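Luciferase-like monooxygenase (Streptomyces bottropensis, PDB 7BIP) probably acts as a luciferase-like monooxygenase in the biosynthesis of the polyketide rishirilide. Local coordinates at residues 14-17 with 23-26; 324-329 with 333-338. All coordinates share one frame; numbering follows the deposited sequence.

Overall arrangement
Both contacts fold a loop that follows a parallel barrel strand back onto the helix after it, at the seam of the TIM-barrel fold. Contact 1 comes first along the chain, between strand 2-6 and helix 18-35; contact 2 follows strand 320-324 and uses helix 332-345. Strands 2-6 and 320-324 pair directly, which closes the barrel and explains why contacts so far apart in sequence have centres about 11 Å apart. The two touch by packing, with Ser25 OG 4.1 Å from Ile326 CD1 and Glu15 OE1 3.7 Å from Gly328 CA. Contact 1 also meets the second subunit and carries a calcium ion, whereas contact 2 lies within one subunit.

Contact 1. Residues 14-17 with 23-26; sequences AEKS and EESL. With CA (calcium ion), chain D; EDO (1,2-ethanediol), chain H.
The CA atoms of Lys16 and Glu24, the residues that touch, stand 10.6 Å apart. The irregular segment 14-17 and the helical segment 23-26 therefore meet through side-chain ends alone. The CB atoms of both residues point toward the opposing segment, and the two chains approach from opposite directions. Lys16 leaves with CG anti to the backbone N and then bends at its third torsion (chi3 -67°), a turn that delivers NZ to the carboxylate. Lys16 NZ donates to Glu24 OE1 at 2.7 Å in a salt bridge that uses the syn lone pair, on the side of the other oxygen. The bridge ties the loop between strand 2-6 and helix 18-35 of the TIM barrel to the helix itself, and Ser17 is the N-cap of that helix, its OG bonded to Gln20 N. Glu24 OE2 is taken by Gln20 NE2, four residues back on the same helix, so both carboxylate oxygens are held and the group's rotation is restricted. The buried ammonium group of Lys16 has a second partner in Met330 O, from the loop before helix 332-345. Glu23, one residue earlier on the helix, is turned elsewhere: its CG is also anti to the backbone N (chi1 -173°), and its extended chain ends on a calcium ion. Chelation is bidentate, with Glu23 OE1 2.4 Å and Glu23 OE2 2.3 Å from the metal, and water 1 coordinates the same ion at 2.4 Å. A 1,2-ethanediol, probably from the crystallisation liquor, donates from O1 to Glu23 OE2 at 2.8 Å. Glu23 also packs on Gln100 of the second subunit, and Leu26 on Ile98 of that subunit.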
ATOM      1  N   ALA A  14       9.243  19.308 -11.114  1.00 35.70           N
ATOM      2  CA  ALA A  14      10.236  20.072 -11.857  1.00 40.02           C
ATOM      3  C   ALA A  14      11.662  19.721 -11.453  1.00 37.16           C
ATOM      4  O   ALA A  14      12.585  19.949 -12.241  1.00 41.54           O
ATOM      5  CB  ALA A  14       9.989  21.570 -11.676  1.00 37.68           C
ATOM      6  N   GLU A  15      11.869  19.174 -10.251  1.00 32.26           N
ATOM      7  CA  GLU A  15      13.205  18.777  -9.813  1.00 30.55           C
ATOM      8  C   GLU A  15      13.514  17.320 -10.115  1.00 29.89           C
ATOM      9  O   GLU A  15      14.634  16.999 -10.518  1.00 29.32           O
ATOM     10  CB  GLU A  15      13.377  18.996  -8.309  1.00 37.41           C
ATOM     11  CG  GLU A  15      13.156  20.412  -7.832  1.00 40.24           C
ATOM     12  CD  GLU A  15      12.955  20.469  -6.331  1.00 40.86           C
ATOM     13  OE1 GLU A  15      13.958  20.655  -5.603  1.00 36.26           O
ATOM     14  OE2 GLU A  15      11.796  20.320  -5.882  1.00 36.77           O
ATOM     15  N   LYS A  16      12.547  16.427  -9.904  1.00 24.63           N
ATOM     16  CA  LYS A  16      12.775  15.001 -10.067  1.00 20.96           C
ATOM     17  C   LYS A  16      11.435  14.331 -10.319  1.00 18.68           C
ATOM     18  O   LYS A  16      10.492  14.544  -9.557  1.00 18.93           O
ATOM     19  CB  LYS A  16      13.456  14.407  -8.822  1.00 26.79           C
ATOM     20  CG  LYS A  16      13.947  12.983  -8.990  1.00 30.38           C
ATOM     21  CD  LYS A  16      14.735  12.534  -7.767  1.00 33.89           C
ATOM     22  CE  LYS A  16      16.035  13.306  -7.636  1.00 40.50           C
ATOM     23  NZ  LYS A  16      17.085  12.513  -6.936  1.00 39.06           N
ATOM     24  N   SER A  17      11.351  13.530 -11.378  1.00 16.24           N
ATOM     25  CA  SER A  17      10.118  12.796 -11.604  1.00 16.05           C
ATOM     26  C   SER A  17       9.879  11.828 -10.454  1.00 13.70           C
ATOM     27  O   SER A  17      10.806  11.409  -9.753  1.00 14.20           O
ATOM     28  CB  SER A  17      10.157  12.029 -12.932  1.00 17.90           C
ATOM     29  OG  SER A  17      11.064  10.931 -12.897  1.00 18.61           O
ATOM     30  N   GLU A  23      12.481   4.819  -7.920  1.00 11.14           N
ATOM     31  CA  GLU A  23      13.559   3.884  -8.216  1.00 16.38           C
ATOM     32  C   GLU A  23      14.746   4.131  -7.303  1.00 14.06           C
ATOM     33  O   GLU A  23      15.344   3.186  -6.779  1.00 14.11           O
ATOM     34  CB  GLU A  23      13.986   4.000  -9.675  1.00 17.64           C
ATOM     35  CG  GLU A  23      14.988   2.940 -10.062  1.00 31.05           C
ATOM     36  CD  GLU A  23      15.684   3.245 -11.363  1.00 37.20           C
ATOM     37  OE1 GLU A  23      14.982   3.536 -12.351  1.00 31.33           O
ATOM     38  OE2 GLU A  23      16.932   3.188 -11.393  1.00 40.54           O
ATOM     39  N   GLU A  24      15.091   5.404  -7.089  1.00 14.39           N
ATOM     40  CA  GLU A  24      16.230   5.731  -6.244  1.00 14.11           C
ATOM     41  C   GLU A  24      15.951   5.381  -4.792  1.00 12.74           C
ATOM     42  O   GLU A  24      16.823   4.842  -4.100  1.00 13.23           O
ATOM     43  CB  GLU A  24      16.576   7.216  -6.400  1.00 12.94           C
ATOM     44  CG  GLU A  24      17.179   7.530  -7.766  1.00 15.06           C
ATOM     45  CD  GLU A  24      17.484   9.000  -7.959  1.00 20.93           C
ATOM     46  OE1 GLU A  24      17.205   9.788  -7.042  1.00 21.00           O
ATOM     47  OE2 GLU A  24      17.999   9.356  -9.036  1.00 24.15           O
ATOM     48  N   SER A  25      14.738   5.666  -4.307  1.00 12.68           N
ATOM     49  CA  SER A  25      14.439   5.368  -2.912  1.00 11.05           C
ATOM     50  C   SER A  25      14.461   3.870  -2.643  1.00 10.77           C
ATOM     51  O   SER A  25      14.917   3.435  -1.577  1.00 12.33           O
ATOM     52  CB  SER A  25      13.086   5.960  -2.524  1.00 16.97           C
ATOM     53  OG  SER A  25      13.242   7.341  -2.262  1.00 20.62           O
ATOM     54  N   LEU A  26      13.930   3.061  -3.567  1.00 12.48           N
ATOM     55  CA  LEU A  26      13.990   1.616  -3.363  1.00 12.75           C
ATOM     56  C   LEU A  26      15.432   1.111  -3.375  1.00 13.92           C
ATOM     57  O   LEU A  26      15.777   0.184  -2.631  1.00 14.16           O
ATOM     58  CB  LEU A  26      13.151   0.880  -4.415  1.00 13.88           C
ATOM     59  CG  LEU A  26      11.637   0.994  -4.220  1.00 14.56           C
ATOM     60  CD1 LEU A  26      10.891   0.452  -5.436  1.00 17.93           C
ATOM     61  CD2 LEU A  26      11.186   0.267  -2.949  1.00 14.81           C
TER
HETATM   62 CA    CA D 402      17.031   3.792 -13.617  0.64 18.78          CA
HETATM   63  C1  EDO H 406      19.261   3.269  -8.683  1.00 45.10           C
HETATM   64  O1  EDO H 406      18.691   2.232  -9.488  1.00 46.65           O
HETATM   65  C2  EDO H 406      19.166   4.606  -9.402  1.00 42.71           C
HETATM   66  O2  EDO H 406      20.220   4.702 -10.364  1.00 46.53           O
HETATM   67  O   HOH W   1      19.081   3.512 -12.484  1.00 38.88           O

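Contact 2. Residues 324-329 with 333-338; sequences QVISGA and EESART
Ser335 turns OG away from its own carbonyl carbon (chi1 -57°), and this torsion aims the hydroxyl from the helix at the backbone oxygen of Val325. The hydrogen bond from Ser335 OG to Val325 O measures 2.8 Å. Its C=O...donor angle is 140°, and the donor sits well off the carbonyl plane. The two segments run close here, Val325 CA and Ser335 CA being 5.4 Å apart. Thr338, one turn further along, has OG1 on the backbone N side and CG2 anti to that N (chi1 -70°), which divides its two branches between different tasks. Its methyl meets the valine, Val325 CG1 to Thr338 CG2 at 4.0 Å, the two side chains running at a slant to one another. Its hydroxyl accepts from Leu236 N, at the end of strand 228-236. Thr338 OG1 also donates to water 2 at 2.9 Å, and water 2 in turn donates to Val325 O at 3.0 Å. Val325 O thus accepts two hydrogen bonds, one directly from Ser335 and one from water 2. All this occurs where strand 320-324, one of the parallel strands of the TIM barrel, passes through a loop into helix 332-345, so the bonds tie the start of the loop to the helix it feeds. Ile326 adds its CG2 methyl, 3.7 Å from Ser335 OG, and packs in addition on Leu28 of helix 18-35. From the end of the strand, Gln324 NE2 reaches forward to donate to Ile326 O in the loop at 2.8 Å, with the acceptor nearly in the plane of the amide. Gln324 OE1 accepts from Phe8 N, which fastens the far end of that amide to the loop beyond strand 2-6.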
ATOM      1  N   GLN A 324      17.937  11.066   7.731  1.00 11.64           N
ATOM      2  CA  GLN A 324      17.197  11.539   6.565  1.00 14.87           C
ATOM      3  C   GLN A 324      18.190  11.903   5.460  1.00 14.14           C
ATOM      4  O   GLN A 324      18.882  12.925   5.556  1.00 14.57           O
ATOM      5  CB  GLN A 324      16.325  12.728   6.963  1.00 18.57           C
ATOM      6  CG  GLN A 324      15.713  13.436   5.779  1.00 25.85           C
ATOM      7  CD  GLN A 324      14.942  12.476   4.919  1.00 30.69           C
ATOM      8  OE1 GLN A 324      14.189  11.648   5.428  1.00 35.60           O
ATOM      9  NE2 GLN A 324      15.133  12.560   3.615  1.00 25.72           N
ATOM     10  N   VAL A 325      18.261  11.092   4.395  1.00 13.08           N
ATOM     11  CA  VAL A 325      19.395  11.142   3.464  1.00 14.47           C
ATOM     12  C   VAL A 325      19.029  11.664   2.080  1.00 15.18           C
ATOM     13  O   VAL A 325      19.920  11.763   1.228  1.00 15.00           O
ATOM     14  CB  VAL A 325      20.086   9.768   3.333  1.00 14.44           C
ATOM     15  CG1 VAL A 325      20.757   9.355   4.654  1.00 14.87           C
ATOM     16  CG2 VAL A 325      19.098   8.697   2.888  1.00 14.74           C
ATOM     17  N   ILE A 326      17.775  12.030   1.827  1.00 13.29           N
ATOM     18  CA  ILE A 326      17.398  12.555   0.518  1.00 13.35           C
ATOM     19  C   ILE A 326      16.823  13.955   0.673  1.00 20.05           C
ATOM     20  O   ILE A 326      16.319  14.329   1.737  1.00 22.44           O
ATOM     21  CB  ILE A 326      16.397  11.629  -0.210  1.00 14.78           C
ATOM     22  CG1 ILE A 326      15.099  11.517   0.589  1.00 16.84           C
ATOM     23  CG2 ILE A 326      17.021  10.259  -0.429  1.00 14.93           C
ATOM     24  CD1 ILE A 326      13.992  10.791  -0.119  1.00 15.67           C
ATOM     25  N   SER A 327      16.918  14.738  -0.399  1.00 23.49           N
ATOM     26  CA  SER A 327      16.336  16.080  -0.397  1.00 32.28           C
ATOM     27  C   SER A 327      16.448  16.749  -1.757  1.00 36.63           C
ATOM     28  O   SER A 327      17.550  16.913  -2.290  1.00 40.08           O
ATOM     29  CB  SER A 327      16.991  16.980   0.654  1.00 29.18           C
ATOM     30  OG  SER A 327      16.341  18.246   0.677  1.00 37.78           O
ATOM     31  N   GLY A 328      15.309  17.154  -2.311  1.00 36.41           N
ATOM     32  CA  GLY A 328      15.320  17.919  -3.540  1.00 32.62           C
ATOM     33  C   GLY A 328      15.899  17.112  -4.676  1.00 35.82           C
ATOM     34  O   GLY A 328      15.634  15.915  -4.825  1.00 33.36           O
ATOM     35  N   ALA A 329      16.710  17.776  -5.490  1.00 37.17           N
ATOM     36  CA  ALA A 329      17.383  17.138  -6.605  1.00 35.57           C
ATOM     37  C   ALA A 329      18.732  16.548  -6.211  1.00 34.70           C
ATOM     38  O   ALA A 329      19.562  16.304  -7.095  1.00 41.36           O
ATOM     39  CB  ALA A 329      17.560  18.134  -7.756  1.00 32.43           C
ATOM     40  N   GLU A 333      23.622   9.422  -5.998  1.00 15.26           N
ATOM     41  CA  GLU A 333      24.984   9.022  -5.649  1.00 21.01           C
ATOM     42  C   GLU A 333      25.448   9.685  -4.355  1.00 15.19           C
ATOM     43  O   GLU A 333      26.273   9.116  -3.626  1.00 17.50           O
ATOM     44  CB  GLU A 333      25.942   9.357  -6.801  1.00 23.65           C
ATOM     45  CG  GLU A 333      25.725   8.535  -8.071  1.00 32.61           C
ATOM     46  CD  GLU A 333      24.482   8.950  -8.863  1.00 41.74           C
ATOM     47  OE1 GLU A 333      23.922  10.040  -8.603  1.00 42.85           O
ATOM     48  OE2 GLU A 333      24.069   8.175  -9.752  1.00 47.63           O
ATOM     49  N   GLU A 334      24.929  10.878  -4.057  1.00 15.86           N
ATOM     50  CA  GLU A 334      25.288  11.580  -2.828  1.00 16.93           C
ATOM     51  C   GLU A 334      24.577  10.976  -1.625  1.00 15.14           C
ATOM     52  O   GLU A 334      25.179  10.824  -0.556  1.00 14.98           O
ATOM     53  CB  GLU A 334      24.969  13.074  -2.966  1.00 15.86           C
ATOM     54  CG  GLU A 334      26.014  13.810  -3.820  1.00 18.47           C
ATOM     55  CD  GLU A 334      25.671  15.260  -4.114  1.00 25.93           C
ATOM     56  OE1 GLU A 334      25.069  15.937  -3.252  1.00 21.78           O
ATOM     57  OE2 GLU A 334      26.005  15.720  -5.228  1.00 31.81           O
ATOM     58  N   SER A 335      23.301  10.614  -1.781  1.00 12.84           N
ATOM     59  CA  SER A 335      22.628   9.877  -0.714  1.00 16.29           C
ATOM     60  C   SER A 335      23.332   8.550  -0.439  1.00 15.52           C
ATOM     61  O   SER A 335      23.525   8.152   0.718  1.00 13.94           O
ATOM     62  CB  SER A 335      21.172   9.626  -1.097  1.00 13.91           C
ATOM     63  OG  SER A 335      20.510  10.858  -1.358  1.00 15.13           O
ATOM     64  N   ALA A 336      23.732   7.856  -1.495  1.00 11.50           N
ATOM     65  CA  ALA A 336      24.396   6.569  -1.327  1.00 14.84           C
ATOM     66  C   ALA A 336      25.768   6.736  -0.681  1.00 12.81           C
ATOM     67  O   ALA A 336      26.169   5.918   0.156  1.00 15.08           O
ATOM     68  CB  ALA A 336      24.514   5.878  -2.687  1.00 16.51           C
ATOM     69  N   ARG A 337      26.492   7.800  -1.048  1.00 14.96           N
ATOM     70  CA  ARG A 337      27.784   8.080  -0.420  1.00 14.81           C
ATOM     71  C   ARG A 337      27.622   8.316   1.075  1.00 15.53           C
ATOM     72  O   ARG A 337      28.405   7.797   1.880  1.00 14.64           O
ATOM     73  CB  ARG A 337      28.452   9.291  -1.080  1.00 14.65           C
ATOM     74  CG  ARG A 337      29.726   9.736  -0.354  1.00 15.23           C
ATOM     75  CD  ARG A 337      30.438  10.863  -1.106  1.00 16.27           C
ATOM     76  NE  ARG A 337      29.674  12.096  -1.073  1.00 18.63           N
ATOM     77  CZ  ARG A 337      30.093  13.240  -1.599  1.00 17.22           C
ATOM     78  NH1 ARG A 337      31.276  13.289  -2.221  1.00 18.59           N
ATOM     79  NH2 ARG A 337      29.330  14.317  -1.521  1.00 18.73           N
ATOM     80  N   THR A 338      26.602   9.093   1.462  1.00 12.43           N
ATOM     81  CA  THR A 338      26.325   9.316   2.876  1.00 13.91           C
ATOM     82  C   THR A 338      26.137   7.994   3.595  1.00 12.94           C
ATOM     83  O   THR A 338      26.710   7.766   4.667  1.00 16.84           O
ATOM     84  CB  THR A 338      25.073  10.186   3.041  1.00 12.76           C
ATOM     85  OG1 THR A 338      25.347  11.522   2.610  1.00 12.15           O
ATOM     86  CG2 THR A 338      24.620  10.220   4.506  1.00 14.32           C
TER
HETATM   87  O   HOH W   2      22.643  12.389   2.341  1.00 15.20           O